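Local coordinates for fimbria adhesin protein (Klebsiella pneumoniae, PDB 3U4K) that is a fimbrial adhesin whose receptor-binding domain, the part present here, probably attaches Klebsiella pneumoniae to human collagen V, at residues Gln28-Tyr33 / Thr66-Cys71; Asp72-Leu77 / Thr124-Arg129; Thr76-Ala81 / Pro118-Thr123. All coordinates share one frame; numbering follows the deposited sequence.

Interaction 1: residues Gln28-Tyr33 / Thr66-Cys71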
ATOM      1  N   GLN A  28      -1.415  21.974   2.676  1.00 65.36           N
ATOM      2  CA  GLN A  28      -1.424  20.810   3.549  1.00 65.13           C
ATOM      3  C   GLN A  28      -1.281  21.231   5.003  1.00 64.26           C
ATOM      4  O   GLN A  28      -0.212  21.672   5.423  1.00 64.80           O
ATOM      5  CB  GLN A  28      -0.314  19.841   3.155  1.00 64.63           C
ATOM      6  CG  GLN A  28      -0.467  18.461   3.763  1.00 66.83           C
ATOM      7  CD  GLN A  28       0.670  17.531   3.400  1.00 67.99           C
ATOM      8  OE1 GLN A  28       1.322  17.702   2.367  1.00 68.80           O
ATOM      9  NE2 GLN A  28       0.913  16.535   4.246  1.00 66.53           N
ATOM     10  N   SER A  29      -2.364  21.091   5.762  1.00 64.39           N
ATOM     11  CA  SER A  29      -2.407  21.567   7.147  1.00 65.42           C
ATOM     12  C   SER A  29      -1.580  20.736   8.122  1.00 64.49           C
ATOM     13  O   SER A  29      -1.063  21.263   9.105  1.00 65.73           O
ATOM     14  CB  SER A  29      -3.850  21.688   7.640  1.00 65.98           C
ATOM     15  OG  SER A  29      -4.386  22.954   7.296  1.00 68.71           O
ATOM     16  N   ASN A  30      -1.457  19.443   7.848  1.00 65.61           N
ATOM     17  CA  ASN A  30      -0.677  18.557   8.701  1.00 65.53           C
ATOM     18  C   ASN A  30       0.186  17.604   7.886  1.00 63.76           C
ATOM     19  O   ASN A  30      -0.166  17.267   6.754  1.00 65.16           O
ATOM     20  CB  ASN A  30      -1.601  17.776   9.639  1.00 68.28           C
ATOM     21  CG  ASN A  30      -0.889  17.280  10.886  1.00 73.11           C
ATOM     22  OD1 ASN A  30      -1.301  16.293  11.489  1.00 78.22           O
ATOM     23  ND2 ASN A  30       0.188  17.963  11.277  1.00 73.43           N
ATOM     24  N   SER A  31       1.314  17.182   8.456  1.00 61.18           N
ATOM     25  CA  SER A  31       2.183  16.188   7.813  1.00 58.15           C
ATOM     26  C   SER A  31       1.449  14.861   7.645  1.00 56.62           C
ATOM     27  O   SER A  31       0.567  14.526   8.436  1.00 57.09           O
ATOM     28  CB  SER A  31       3.475  15.986   8.606  1.00 55.72           C
ATOM     29  OG  SER A  31       3.201  15.435   9.879  1.00 57.47           O
ATOM     30  N   ALA A  32       1.823  14.118   6.610  1.00 56.14           N
ATOM     31  CA  ALA A  32       1.146  12.873   6.245  1.00 56.24           C
ATOM     32  C   ALA A  32       1.066  11.842   7.373  1.00 56.02           C
ATOM     33  O   ALA A  32       1.918  11.806   8.262  1.00 55.08           O
ATOM     34  CB  ALA A  32       1.809  12.263   5.017  1.00 54.69           C
ATOM     35  N   TYR A  33       0.021  11.021   7.328  1.00 58.48           N
ATOM     36  CA  TYR A  33      -0.091   9.844   8.185  1.00 60.11           C
ATOM     37  C   TYR A  33       0.769   8.741   7.578  1.00 60.57           C
ATOM     38  O   TYR A  33       0.765   8.545   6.356  1.00 61.04           O
ATOM     39  CB  TYR A  33      -1.550   9.396   8.276  1.00 61.99           C
ATOM     40  CG  TYR A  33      -1.848   8.417   9.390  1.00 63.18           C
ATOM     41  CD1 TYR A  33      -2.000   7.057   9.127  1.00 64.46           C
ATOM     42  CD2 TYR A  33      -1.988   8.852  10.709  1.00 64.88           C
ATOM     43  CE1 TYR A  33      -2.277   6.156  10.146  1.00 64.55           C
ATOM     44  CE2 TYR A  33      -2.263   7.959  11.734  1.00 64.32           C
ATOM     45  CZ  TYR A  33      -2.409   6.615  11.447  1.00 63.84           C
ATOM     46  OH  TYR A  33      -2.685   5.731  12.461  1.00 64.01           O
ATOM     47  N   THR A  66      -8.161  15.637  12.941  1.00 76.29           N
ATOM     48  CA  THR A  66      -7.050  16.321  12.281  1.00 71.36           C
ATOM     49  C   THR A  66      -7.364  16.621  10.817  1.00 70.72           C
ATOM     50  O   THR A  66      -7.928  15.782  10.105  1.00 70.93           O
ATOM     51  CB  THR A  66      -5.748  15.499  12.378  1.00 71.88           C
ATOM     52  OG1 THR A  66      -5.584  15.014  13.714  1.00 70.45           O
ATOM     53  CG2 THR A  66      -4.534  16.345  12.011  1.00 71.42           C
ATOM     54  N   ILE A  67      -6.995  17.830  10.390  1.00 68.02           N
ATOM     55  CA  ILE A  67      -7.221  18.301   9.024  1.00 64.79           C
ATOM     56  C   ILE A  67      -5.911  18.224   8.241  1.00 63.55           C
ATOM     57  O   ILE A  67      -4.915  18.846   8.619  1.00 64.66           O
ATOM     58  CB  ILE A  67      -7.747  19.764   8.991  1.00 62.71           C
ATOM     59  CG1 ILE A  67      -8.729  20.055  10.144  1.00 61.32           C
ATOM     60  CG2 ILE A  67      -8.335  20.102   7.625  1.00 61.68           C
ATOM     61  CD1 ILE A  67     -10.052  19.313  10.093  1.00 62.08           C
ATOM     62  N   TYR A  68      -5.917  17.462   7.152  1.00 61.19           N
ATOM     63  CA  TYR A  68      -4.716  17.270   6.344  1.00 61.75           C
ATOM     64  C   TYR A  68      -4.676  18.217   5.153  1.00 62.77           C
ATOM     65  O   TYR A  68      -3.601  18.641   4.740  1.00 63.85           O
ATOM     66  CB  TYR A  68      -4.587  15.809   5.881  1.00 62.24           C
ATOM     67  CG  TYR A  68      -4.491  14.814   7.020  1.00 59.80           C
ATOM     68  CD1 TYR A  68      -3.255  14.428   7.535  1.00 60.26           C
ATOM     69  CD2 TYR A  68      -5.638  14.273   7.591  1.00 60.22           C
ATOM     70  CE1 TYR A  68      -3.167  13.527   8.586  1.00 60.29           C
ATOM     71  CE2 TYR A  68      -5.563  13.374   8.641  1.00 61.63           C
ATOM     72  CZ  TYR A  68      -4.327  13.003   9.132  1.00 61.36           C
ATOM     73  OH  TYR A  68      -4.264  12.105  10.172  1.00 63.08           O
ATOM     74  N   VAL A  69      -5.845  18.539   4.604  1.00 65.09           N
ATOM     75  CA  VAL A  69      -5.951  19.497   3.496  1.00 66.31           C
ATOM     76  C   VAL A  69      -6.967  20.592   3.824  1.00 67.85           C
ATOM     77  O   VAL A  69      -8.086  20.304   4.262  1.00 68.52           O
ATOM     78  CB  VAL A  69      -6.330  18.813   2.161  1.00 65.74           C
ATOM     79  CG1 VAL A  69      -6.267  19.799   1.005  1.00 65.19           C
ATOM     80  CG2 VAL A  69      -5.413  17.634   1.882  1.00 66.93           C
ATOM     81  N   THR A  70      -6.560  21.843   3.605  1.00 68.42           N
ATOM     82  CA  THR A  70      -7.385  23.021   3.875  1.00 67.80           C
ATOM     83  C   THR A  70      -7.326  23.981   2.689  1.00 68.59           C
ATOM     84  O   THR A  70      -6.260  24.190   2.109  1.00 69.01           O
ATOM     85  CB  THR A  70      -6.906  23.743   5.149  1.00 68.04           C
ATOM     86  OG1 THR A  70      -6.748  22.787   6.204  1.00 69.78           O
ATOM     87  CG2 THR A  70      -7.901  24.812   5.590  1.00 68.51           C
ATOM     88  N   CYS A  71      -8.476  24.550   2.332  1.00 71.15           N
ATOM     89  CA  CYS A  71      -8.575  25.509   1.227  1.00 72.33           C
ATOM     90  C   CYS A  71      -9.194  26.829   1.687  1.00 72.03           C
ATOM     91  O   CYS A  71      -9.626  26.958   2.836  1.00 68.04           O
ATOM     92  CB  CYS A  71      -9.398  24.925   0.077  1.00 74.59           C
ATOM     93  SG  CYS A  71      -8.943  23.246  -0.413  1.00 78.35           S
TER

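Interaction 2: residues Asp72-Leu77 / Thr124-Arg129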
ATOM      1  N   ASP A  72      -9.224  27.806   0.779  1.00 73.22           N
ATOM      2  CA  ASP A  72      -9.845  29.107   1.039  1.00 73.82           C
ATOM      3  C   ASP A  72     -11.316  29.132   0.624  1.00 74.17           C
ATOM      4  O   ASP A  72     -12.152  29.708   1.318  1.00 79.55           O
ATOM      5  CB  ASP A  72      -9.063  30.248   0.365  1.00 72.26           C
ATOM      6  CG  ASP A  72      -8.745  29.976  -1.108  1.00 72.87           C
ATOM      7  OD1 ASP A  72      -9.356  29.080  -1.728  1.00 75.37           O
ATOM      8  OD2 ASP A  72      -7.873  30.679  -1.658  1.00 72.34           O
ATOM      9  N   ARG A  73     -11.618  28.504  -0.508  1.00 72.99           N
ATOM     10  CA  ARG A  73     -12.983  28.375  -0.996  1.00 74.47           C
ATOM     11  C   ARG A  73     -13.472  26.958  -0.757  1.00 77.63           C
ATOM     12  O   ARG A  73     -12.725  26.105  -0.270  1.00 80.54           O
ATOM     13  CB  ARG A  73     -13.041  28.643  -2.498  1.00 75.13           C
ATOM     14  CG  ARG A  73     -12.437  29.956  -2.949  1.00 75.90           C
ATOM     15  CD  ARG A  73     -12.093  29.877  -4.424  1.00 75.14           C
ATOM     16  NE  ARG A  73     -11.666  31.160  -4.971  1.00 77.65           N
ATOM     17  CZ  ARG A  73     -10.499  31.747  -4.712  1.00 80.67           C
ATOM     18  NH1 ARG A  73      -9.622  31.178  -3.892  1.00 81.64           N
ATOM     19  NH2 ARG A  73     -10.212  32.915  -5.273  1.00 82.84           N
ATOM     20  N   ASN A  74     -14.731  26.709  -1.106  1.00 77.00           N
ATOM     21  CA  ASN A  74     -15.220  25.349  -1.215  1.00 77.25           C
ATOM     22  C   ASN A  74     -14.675  24.776  -2.519  1.00 77.09           C
ATOM     23  O   ASN A  74     -14.983  25.271  -3.607  1.00 74.25           O
ATOM     24  CB  ASN A  74     -16.747  25.313  -1.188  1.00 78.01           C
ATOM     25  CG  ASN A  74     -17.286  24.053  -0.544  1.00 78.59           C
ATOM     26  OD1 ASN A  74     -17.764  23.146  -1.231  1.00 76.23           O
ATOM     27  ND2 ASN A  74     -17.206  23.985   0.785  1.00 78.21           N
ATOM     28  N   THR A  75     -13.842  23.748  -2.400  1.00 78.15           N
ATOM     29  CA  THR A  75     -13.097  23.215  -3.536  1.00 77.31           C
ATOM     30  C   THR A  75     -13.440  21.754  -3.790  1.00 74.60           C
ATOM     31  O   THR A  75     -13.648  20.986  -2.851  1.00 71.19           O
ATOM     32  CB  THR A  75     -11.574  23.359  -3.310  1.00 78.82           C
ATOM     33  OG1 THR A  75     -11.263  24.719  -2.976  1.00 80.50           O
ATOM     34  CG2 THR A  75     -10.788  22.951  -4.555  1.00 77.75           C
ATOM     35  N   THR A  76     -13.501  21.388  -5.069  1.00 76.03           N
ATOM     36  CA  THR A  76     -13.672  19.997  -5.488  1.00 76.16           C
ATOM     37  C   THR A  76     -12.313  19.351  -5.809  1.00 74.55           C
ATOM     38  O   THR A  76     -11.647  19.723  -6.777  1.00 71.71           O
ATOM     39  CB  THR A  76     -14.669  19.865  -6.666  1.00 77.23           C
ATOM     40  OG1 THR A  76     -14.670  18.517  -7.149  1.00 79.94           O
ATOM     41  CG2 THR A  76     -14.328  20.825  -7.819  1.00 77.19           C
ATOM     42  N   LEU A  77     -11.908  18.394  -4.978  1.00 76.27           N
ATOM     43  CA  LEU A  77     -10.574  17.793  -5.078  1.00 75.47           C
ATOM     44  C   LEU A  77     -10.567  16.333  -5.501  1.00 74.50           C
ATOM     45  O   LEU A  77     -11.435  15.550  -5.104  1.00 72.63           O
ATOM     46  CB  LEU A  77      -9.813  17.934  -3.755  1.00 75.25           C
ATOM     47  CG  LEU A  77      -9.167  19.281  -3.422  1.00 76.93           C
ATOM     48  CD1 LEU A  77      -8.522  19.211  -2.047  1.00 76.62           C
ATOM     49  CD2 LEU A  77      -8.141  19.704  -4.469  1.00 78.14           C
ATOM     50  N   THR A 124     -15.776  17.171  -2.412  1.00 71.07           N
ATOM     51  CA  THR A 124     -15.817  18.632  -2.391  1.00 67.78           C
ATOM     52  C   THR A 124     -15.929  19.147  -0.956  1.00 64.66           C
ATOM     53  O   THR A 124     -16.627  18.559  -0.130  1.00 66.16           O
ATOM     54  CB  THR A 124     -16.968  19.165  -3.275  1.00 67.93           C
ATOM     55  OG1 THR A 124     -16.903  18.538  -4.562  1.00 68.08           O
ATOM     56  CG2 THR A 124     -16.877  20.676  -3.467  1.00 68.50           C
ATOM     57  N   GLY A 125     -15.224  20.239  -0.668  1.00 62.75           N
ATOM     58  CA  GLY A 125     -15.213  20.835   0.667  1.00 61.42           C
ATOM     59  C   GLY A 125     -14.139  21.896   0.784  1.00 61.86           C
ATOM     60  O   GLY A 125     -13.509  22.266  -0.209  1.00 61.43           O
ATOM     61  N   SER A 126     -13.932  22.388   2.000  1.00 63.33           N
ATOM     62  CA  SER A 126     -12.913  23.403   2.262  1.00 66.06           C
ATOM     63  C   SER A 126     -11.907  22.907   3.295  1.00 67.93           C
ATOM     64  O   SER A 126     -10.786  23.407   3.370  1.00 69.33           O
ATOM     65  CB  SER A 126     -13.561  24.709   2.723  1.00 68.16           C
ATOM     66  OG  SER A 126     -14.380  24.493   3.859  1.00 70.22           O
ATOM     67  N   SER A 127     -12.332  21.930   4.094  1.00 69.64           N
ATOM     68  CA  SER A 127     -11.460  21.203   5.015  1.00 69.77           C
ATOM     69  C   SER A 127     -11.575  19.709   4.732  1.00 71.98           C
ATOM     70  O   SER A 127     -12.649  19.218   4.364  1.00 72.37           O
ATOM     71  CB  SER A 127     -11.838  21.486   6.469  1.00 68.61           C
ATOM     72  OG  SER A 127     -11.333  22.736   6.898  1.00 70.68           O
ATOM     73  N   PHE A 128     -10.467  18.990   4.900  1.00 71.91           N
ATOM     74  CA  PHE A 128     -10.423  17.565   4.582  1.00 69.29           C
ATOM     75  C   PHE A 128      -9.740  16.749   5.672  1.00 69.73           C
ATOM     76  O   PHE A 128      -8.575  16.986   6.006  1.00 69.99           O
ATOM     77  CB  PHE A 128      -9.733  17.338   3.233  1.00 67.31           C
ATOM     78  CG  PHE A 128     -10.421  18.010   2.078  1.00 67.37           C
ATOM     79  CD1 PHE A 128     -11.365  17.328   1.320  1.00 65.74           C
ATOM     80  CD2 PHE A 128     -10.124  19.331   1.742  1.00 68.16           C
ATOM     81  CE1 PHE A 128     -12.001  17.946   0.253  1.00 64.21           C
ATOM     82  CE2 PHE A 128     -10.762  19.955   0.680  1.00 66.24           C
ATOM     83  CZ  PHE A 128     -11.700  19.260  -0.067  1.00 63.77           C
ATOM     84  N   ARG A 129     -10.483  15.795   6.226  1.00 70.52           N
ATOM     85  CA  ARG A 129      -9.947  14.839   7.190  1.00 73.35           C
ATOM     86  C   ARG A 129      -9.679  13.502   6.506  1.00 73.04           C
ATOM     87  O   ARG A 129     -10.175  13.247   5.402  1.00 68.37           O
ATOM     88  CB  ARG A 129     -10.935  14.609   8.339  1.00 77.16           C
ATOM     89  CG  ARG A 129     -11.229  15.823   9.204  1.00 83.55           C
ATOM     90  CD  ARG A 129     -12.142  15.473  10.374  1.00 88.71           C
ATOM     91  NE  ARG A 129     -13.483  15.046   9.957  1.00 93.59           N
ATOM     92  CZ  ARG A 129     -13.929  13.788   9.983  1.00 94.90           C
ATOM     93  NH1 ARG A 129     -13.151  12.795  10.408  1.00 95.46           N
ATOM     94  NH2 ARG A 129     -15.166  13.523   9.584  1.00 95.09           N
TER

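Interaction 3: residues Thr76-Ala81 / Pro118-Thr123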
ATOM      1  N   THR A  76     -13.501  21.388  -5.069  1.00 76.03           N
ATOM      2  CA  THR A  76     -13.672  19.997  -5.488  1.00 76.16           C
ATOM      3  C   THR A  76     -12.313  19.351  -5.809  1.00 74.55           C
ATOM      4  O   THR A  76     -11.647  19.723  -6.777  1.00 71.71           O
ATOM      5  CB  THR A  76     -14.669  19.865  -6.666  1.00 77.23           C
ATOM      6  OG1 THR A  76     -14.670  18.517  -7.149  1.00 79.94           O
ATOM      7  CG2 THR A  76     -14.328  20.825  -7.819  1.00 77.19           C
ATOM      8  N   LEU A  77     -11.908  18.394  -4.978  1.00 76.27           N
ATOM      9  CA  LEU A  77     -10.574  17.793  -5.078  1.00 75.47           C
ATOM     10  C   LEU A  77     -10.567  16.333  -5.501  1.00 74.50           C
ATOM     11  O   LEU A  77     -11.435  15.550  -5.104  1.00 72.63           O
ATOM     12  CB  LEU A  77      -9.813  17.934  -3.755  1.00 75.25           C
ATOM     13  CG  LEU A  77      -9.167  19.281  -3.422  1.00 76.93           C
ATOM     14  CD1 LEU A  77      -8.522  19.211  -2.047  1.00 76.62           C
ATOM     15  CD2 LEU A  77      -8.141  19.704  -4.469  1.00 78.14           C
ATOM     16  N   LYS A  78      -9.564  15.981  -6.302  1.00 74.70           N
ATOM     17  CA  LYS A  78      -9.339  14.608  -6.743  1.00 75.96           C
ATOM     18  C   LYS A  78      -8.074  14.051  -6.079  1.00 75.88           C
ATOM     19  O   LYS A  78      -6.964  14.517  -6.349  1.00 77.44           O
ATOM     20  CB  LYS A  78      -9.225  14.569  -8.269  1.00 74.62           C
ATOM     21  CG  LYS A  78      -8.856  13.221  -8.862  1.00 75.02           C
ATOM     22  CD  LYS A  78      -8.478  13.375 -10.328  1.00 75.76           C
ATOM     23  CE  LYS A  78      -7.915  12.089 -10.911  1.00 76.02           C
ATOM     24  NZ  LYS A  78      -8.936  11.007 -10.956  1.00 75.30           N
ATOM     25  N   SER A  79      -8.253  13.066  -5.202  1.00 74.67           N
ATOM     26  CA  SER A  79      -7.131  12.414  -4.521  1.00 74.05           C
ATOM     27  C   SER A  79      -6.769  11.091  -5.179  1.00 71.07           C
ATOM     28  O   SER A  79      -7.623  10.223  -5.345  1.00 67.83           O
ATOM     29  CB  SER A  79      -7.444  12.187  -3.040  1.00 75.15           C
ATOM     30  OG  SER A  79      -7.180  13.349  -2.279  1.00 76.72           O
ATOM     31  N   ASP A  80      -5.496  10.946  -5.540  1.00 71.93           N
ATOM     32  CA  ASP A  80      -5.002   9.738  -6.202  1.00 71.86           C
ATOM     33  C   ASP A  80      -4.328   8.768  -5.234  1.00 68.62           C
ATOM     34  O   ASP A  80      -3.526   9.173  -4.394  1.00 66.66           O
ATOM     35  CB  ASP A  80      -4.032  10.102  -7.330  1.00 74.39           C
ATOM     36  CG  ASP A  80      -4.694  10.906  -8.438  1.00 77.52           C
ATOM     37  OD1 ASP A  80      -3.992  11.713  -9.086  1.00 78.78           O
ATOM     38  OD2 ASP A  80      -5.911  10.734  -8.664  1.00 79.14           O
ATOM     39  N   ALA A  81      -4.680   7.490  -5.357  1.00 67.33           N
ATOM     40  CA  ALA A  81      -4.007   6.412  -4.636  1.00 66.63           C
ATOM     41  C   ALA A  81      -2.929   5.828  -5.540  1.00 66.72           C
ATOM     42  O   ALA A  81      -3.236   5.211  -6.564  1.00 65.68           O
ATOM     43  CB  ALA A  81      -5.003   5.342  -4.220  1.00 65.09           C
ATOM     44  N   PRO A 118      -4.047   0.736  -7.614  1.00 66.39           N
ATOM     45  CA  PRO A 118      -4.279   2.178  -7.673  1.00 68.04           C
ATOM     46  C   PRO A 118      -5.746   2.553  -7.912  1.00 68.67           C
ATOM     47  O   PRO A 118      -6.520   1.754  -8.454  1.00 66.15           O
ATOM     48  CB  PRO A 118      -3.421   2.616  -8.860  1.00 65.59           C
ATOM     49  CG  PRO A 118      -3.432   1.438  -9.770  1.00 66.28           C
ATOM     50  CD  PRO A 118      -3.573   0.209  -8.908  1.00 66.53           C
ATOM     51  N   ASP A 119      -6.102   3.767  -7.495  1.00 70.55           N
ATOM     52  CA  ASP A 119      -7.436   4.327  -7.689  1.00 71.39           C
ATOM     53  C   ASP A 119      -7.397   5.837  -7.457  1.00 72.44           C
ATOM     54  O   ASP A 119      -6.336   6.406  -7.182  1.00 70.60           O
ATOM     55  CB  ASP A 119      -8.445   3.668  -6.737  1.00 72.46           C
ATOM     56  CG  ASP A 119      -9.847   3.580  -7.331  1.00 74.63           C
ATOM     57  OD1 ASP A 119     -10.040   3.998  -8.494  1.00 73.02           O
ATOM     58  OD2 ASP A 119     -10.758   3.083  -6.632  1.00 75.91           O
ATOM     59  N   SER A 120      -8.552   6.485  -7.579  1.00 74.31           N
ATOM     60  CA  SER A 120      -8.677   7.907  -7.275  1.00 73.19           C
ATOM     61  C   SER A 120     -10.037   8.214  -6.666  1.00 71.94           C
ATOM     62  O   SER A 120     -11.035   7.592  -7.025  1.00 70.85           O
ATOM     63  CB  SER A 120      -8.450   8.757  -8.524  1.00 72.21           C
ATOM     64  OG  SER A 120      -9.352   8.398  -9.552  1.00 74.65           O
ATOM     65  N   TYR A 121     -10.060   9.164  -5.737  1.00 74.04           N
ATOM     66  CA  TYR A 121     -11.297   9.578  -5.079  1.00 76.22           C
ATOM     67  C   TYR A 121     -11.558  11.074  -5.241  1.00 77.82           C
ATOM     68  O   TYR A 121     -10.646  11.895  -5.111  1.00 79.57           O
ATOM     69  CB  TYR A 121     -11.276   9.194  -3.597  1.00 76.45           C
ATOM     70  CG  TYR A 121     -12.549   9.540  -2.854  1.00 78.26           C
ATOM     71  CD1 TYR A 121     -13.752   8.891  -3.145  1.00 78.46           C
ATOM     72  CD2 TYR A 121     -12.550  10.515  -1.858  1.00 78.15           C
ATOM     73  CE1 TYR A 121     -14.919   9.208  -2.468  1.00 78.75           C
ATOM     74  CE2 TYR A 121     -13.711  10.837  -1.173  1.00 78.58           C
ATOM     75  CZ  TYR A 121     -14.891  10.183  -1.481  1.00 79.56           C
ATOM     76  OH  TYR A 121     -16.042  10.502  -0.801  1.00 80.18           O
ATOM     77  N   THR A 122     -12.813  11.418  -5.523  1.00 77.64           N
ATOM     78  CA  THR A 122     -13.212  12.810  -5.692  1.00 76.45           C
ATOM     79  C   THR A 122     -14.266  13.218  -4.667  1.00 75.53           C
ATOM     80  O   THR A 122     -15.237  12.494  -4.435  1.00 76.97           O
ATOM     81  CB  THR A 122     -13.727  13.085  -7.117  1.00 77.31           C
ATOM     82  OG1 THR A 122     -12.823  12.510  -8.068  1.00 79.29           O
ATOM     83  CG2 THR A 122     -13.832  14.585  -7.374  1.00 78.70           C
ATOM     84  N   THR A 123     -14.049  14.377  -4.051  1.00 75.03           N
ATOM     85  CA  THR A 123     -14.992  14.970  -3.102  1.00 72.31           C
ATOM     86  C   THR A 123     -14.861  16.499  -3.106  1.00 71.32           C
ATOM     87  O   THR A 123     -13.949  17.053  -3.729  1.00 68.62           O
ATOM     88  CB  THR A 123     -14.817  14.397  -1.672  1.00 72.75           C
ATOM     89  OG1 THR A 123     -15.840  14.916  -0.813  1.00 71.45           O
ATOM     90  CG2 THR A 123     -13.445  14.748  -1.098  1.00 73.77           C
TER

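Interaction 1: residues Gln28-Tyr33 / Thr66-Cys71
Gln28 opens the contact beside the carbonyl of Tyr68, its CG 3.3 Å from Tyr68 O. That carbonyl belongs to a classic beta bulge, in which Tyr68 and Val69 both face Phe128 in a small antiparallel sheet of the jelly-roll domain. A glutamine is long enough here to run on past the strand and return to its own loop: extended beyond CG, it places NE2 2.8 Å from Asn30 O, a hydrogen bond that ties down the chain where it leaves the sheet. Ser29 makes both hydrogen bonds that cross between the segments. Its backbone N donates to Tyr68 O at 2.9 Å, but the bond is bent (133° at the hydrogen), and the donor stands 57° out of the carbonyl plane rather than on a lone pair. The short side chain points toward the strand, and its OG pairs with Thr70 OG1 at 2.6 Å, a fitting match of two small hydroxyls near the surface. A looser touch follows, Asn30 CB passing 4.0 Å from the methyl Thr66 CG2. Beyond it the loop runs along the Tyr68 ring. With CG opposite its carbonyl carbon (chi1 -60°), this tyrosine brings its ring back to the loop although its CB points away, and Ser31 O meets the ring edge in plane, 3.9 Å from Tyr68 CE1. A large aromatic suits the position because one buried ring can reach the loop from Asn30 to Tyr33. Tyr33, where strand 33-36 begins, closes the contact: its CB lies 4.4 Å from Tyr68 CE1, the two aromatic side chains meet at a slant, and the hydroxyl OH of Tyr68 finishes 4.0 Å from Tyr33 CD2.

Interaction 2: residues Asp72-Leu77 / Thr124-Arg129
Both Leu77 (chi1 -79°) and Phe128 (chi1 -60°) set CG opposite the carbonyl carbon, and these matching torsions swing the leucine over the phenylalanine ring. Leu77 CD1 sits 4.0 Å from the centroid of the Phe128 ring, 28° off its normal, a CH-pi contact for which a branched aliphatic tip is well suited. The same ring turns its edge to the backbone, with Thr75 O in its plane 3.8 Å from Phe128 CZ. Thr75 and Gly125 form an antiparallel hydrogen-bonded pair, Thr75 N giving to Gly125 O at 2.7 Å and Gly125 N to Thr75 O at 2.8 Å. Asn74 ND2 lies 3.7 Å from Gly125 CA, where glycine easily tolerates an almost fully stretched backbone. At the next pair, compact beta-branched residues suit extended, exposed strands: Thr124 OG1 approaches Thr76 CB at 3.3 Å. Just beyond, the chain turns a corner at Ser126 and Ser127, so that Phe128 pairs with strand 67-71, where its ring also touches Val69. The chemistry thus divides in two: backbone hydrogen bonds fix the register at the surface, while a small apolar cluster holds strand 128-129 against strand 74-83.

Interaction 3: residues Thr76-Ala81 / Pro118-Thr123
Lys78 and Ser120 meet diagonally on one face of a regular antiparallel strand pair, whose N-to-C directions differ by 161°. The lysine stays extended as far as CE and bends at its last torsion (chi4 66°), which brings NZ to 3.0 Å from Ser120 OG in a weak hydrogen bond. Asp80 stands on the same face beside it. Its OD2 lies 3.2 Å from Ser120 CB and a long 3.8 Å from Lys78 NZ, so the small serine lies alongside both charged groups, and the carboxylate may help to hold the ammonium near Ser120. Directly opposite Lys78 is Thr122. The two side chains slant across each other, the lysine's aliphatic stem passing with CG 4.1 Å from Thr122 OG1, while the threonine methyl CG2 rests 3.4 Å from Leu77 O. Long charged and small hydroxyl side chains fit this face, where Lys78 and Thr122 are exposed. The opposite face carries Leu77, Ser79 and Ala81 facing Thr123, Tyr121 and Asp119. Buried Ala81 suits its place against Tyr159: its CB lies 3.4 Å from Asp119 O. Tyr121, with CG anti to its backbone N (chi1 -178°), carries its ring away from Ser79, and the link between these two is made by the main chain, Ser79 N giving to Tyr121 O and Tyr121 N to Ser79 O, both at 2.7 Å. Equivalent backbone pairs join Leu77 with Thr123 and Ala81 with Asp119, where the return bond from Asp119 N to Ala81 O is weak. Strand 119-125 is outermost in its five-stranded sheet; strand 74-83 lies between it and strand 154-160, whose Tyr159 touches Ser79, Ala81 and Tyr121, while Leu77 and Thr123 reach Phe128 of strand 128-129.

Along the chain, interaction 1 closes before interactions 2 and 3 open, and these two start from the same run of strand 74-83, sharing Thr76 and Leu77. The centres of the three contacts lie about 12 Å (1 and 2), 13 Å (2 and 3) and 15 Å (1 and 3) apart. Interaction 3 zips strands 74-83 and 119-125 together, interaction 2 carries that pairing to its end, and the corner there delivers strand 128-129 to strand 67-71 of interaction 1. Two sheets of the jelly roll are thereby joined: Val69 CG1 packs 3.8 Å from Leu77 CD1. With the Cys26–Cys71 disulfide, the three contacts probably tie together one end of the receptor-binding domain.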